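Local coordinates for protein L-lysine 6-oxidase (Marinomonas mediterranea, PDB 3WEU) that oxidises the epsilon-amino group of L-lysine with a cysteine tryptophylquinone cofactor, releasing ammonium and the hydrogen peroxide that makes it antibacterial, at residues 142-145 / 150-153. Sequence-based numbering, arbitrary orientation.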
loop_
_atom_site.group_PDB
_atom_site.type_symbol
_atom_site.label_atom_id
_atom_site.label_comp_id
_atom_site.label_asym_id
_atom_site.label_seq_id
_atom_site.Cartn_x
_atom_site.Cartn_y
_atom_site.Cartn_z
ATOM N N ARG A 142 2.340 -18.907 36.753
ATOM C CA ARG A 142 3.652 -19.173 37.318
ATOM C C ARG A 142 3.501 -18.909 38.783
ATOM O O ARG A 142 2.639 -18.109 39.186
ATOM C CB ARG A 142 4.740 -18.243 36.750
ATOM C CG ARG A 142 5.108 -18.363 35.290
ATOM C CD ARG A 142 5.653 -19.735 34.894
ATOM N NE ARG A 142 5.818 -19.857 33.474
ATOM C CZ ARG A 142 4.845 -20.131 32.608
ATOM N NH1 ARG A 142 3.608 -20.256 33.008
ATOM N NH2 ARG A 142 5.103 -20.191 31.326
ATOM N N SER A 143 4.365 -19.535 39.588
ATOM C CA SER A 143 4.425 -19.381 41.047
ATOM C C SER A 143 5.826 -18.986 41.497
ATOM O O SER A 143 6.850 -19.357 40.881
ATOM C CB SER A 143 4.072 -20.716 41.696
ATOM O OG SER A 143 2.684 -20.935 41.456
ATOM N N VAL A 144 5.878 -18.193 42.535
ATOM C CA VAL A 144 7.121 -17.814 43.128
ATOM C C VAL A 144 6.935 -17.836 44.632
ATOM O O VAL A 144 5.872 -17.556 45.143
ATOM C CB VAL A 144 7.492 -16.446 42.500
ATOM C CG1 VAL A 144 6.700 -15.291 43.116
ATOM C CG2 VAL A 144 8.913 -16.203 42.552
ATOM N N SER A 145 8.002 -18.167 45.354
ATOM C CA SER A 145 8.042 -18.100 46.795
ATOM C C SER A 145 9.452 -18.066 47.299
ATOM O O SER A 145 10.410 -18.432 46.602
ATOM C CB SER A 145 7.379 -19.293 47.402
ATOM O OG SER A 145 8.050 -20.491 46.995
ATOM N N THR A 150 13.075 -15.630 41.188
ATOM C CA THR A 150 12.804 -15.055 39.876
ATOM C C THR A 150 12.320 -16.155 38.973
ATOM O O THR A 150 13.003 -17.177 38.837
ATOM C CB THR A 150 14.041 -14.477 39.242
ATOM O OG1 THR A 150 14.604 -13.469 40.068
ATOM C CG2 THR A 150 13.705 -13.814 37.921
ATOM N N VAL A 151 11.153 -15.991 38.353
ATOM C CA VAL A 151 10.714 -16.892 37.277
ATOM C C VAL A 151 10.055 -16.140 36.122
ATOM O O VAL A 151 9.166 -15.313 36.333
ATOM C CB VAL A 151 9.818 -18.011 37.814
ATOM C CG1 VAL A 151 8.700 -17.491 38.587
ATOM C CG2 VAL A 151 9.270 -18.899 36.697
ATOM N N GLU A 152 10.502 -16.403 34.907
ATOM C CA GLU A 152 9.920 -15.788 33.725
ATOM C C GLU A 152 8.562 -16.408 33.431
ATOM O O GLU A 152 8.322 -17.610 33.634
ATOM C CB GLU A 152 10.871 -15.984 32.553
ATOM C CG GLU A 152 10.658 -15.025 31.412
ATOM C CD GLU A 152 10.910 -13.533 31.738
ATOM O OE1 GLU A 152 11.464 -13.232 32.849
ATOM O OE2 GLU A 152 10.670 -12.713 30.793
ATOM N N ILE A 153 7.644 -15.604 32.945
ATOM C CA ILE A 153 6.422 -16.164 32.354
ATOM C C ILE A 153 6.737 -16.394 30.885
ATOM O O ILE A 153 6.345 -15.647 29.986
ATOM C CB ILE A 153 5.212 -15.216 32.550
ATOM C CG1 ILE A 153 5.019 -14.787 34.008
ATOM C CG2 ILE A 153 3.916 -15.846 32.098
ATOM C CD1 ILE A 153 4.108 -13.545 34.105
#
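Two strands of the N-terminal beta region, 142-145 and 150-153, face each other across a side-chain layer, Arg-142 reaching over to Val-151, Glu-152 and Ile-153. Four residues join them in a beta arch rather than a hairpin, and they run nearly antiparallel at 169°. Their axes stay 7.4 Å apart and no backbone hydrogen bond links them; they pack through their side chains, as two parts of a curled sheet.

Arg-142 carries most of it. Its chain bends at the CB-CG bond (chi2 -61°), which lays the methylene groups across the opposite strand. CG rests on Ile-153 CG1 at 3.8 Å, and CD comes within 4.1 Å of Val-151 CG2, Arg-142 and Val-151 crossing at about a right angle. Further out, NE makes a weak hydrogen bond to Glu-152 O, 3.4 Å long and bent to 125° at the hydrogen, while Ile-153 CA sits over one face of the guanidinium. The terminal nitrogens have partners of their own: NH1 bonds to Leu-139 O, and NH2 to Ser-154 O and Asn-157 OD1. Because Asn-157 also gives ND2 to Glu-152 O, it ties the buried guanidinium to that same carbonyl.

Toward the connection the valines take over. Val-151 points CG1 at the other strand, 3.5 Å from Ser-143 O, and Val-144 CG2 lies 4.2 Å from that same methyl as the two valines pass in opposite directions.

Each strand hydrogen-bonds through its backbone to a different partner: Arg-142 and Val-144 pair with Val-87 and Trp-85 on strand 80-91, whereas Val-151 and Ile-153 pair with strand 181-187. Glu-152 turns away from the interface to bond Thr-184, Ser-181 and Tyr-199, and Ile-153 reaches Leu-89 on strand 80-91.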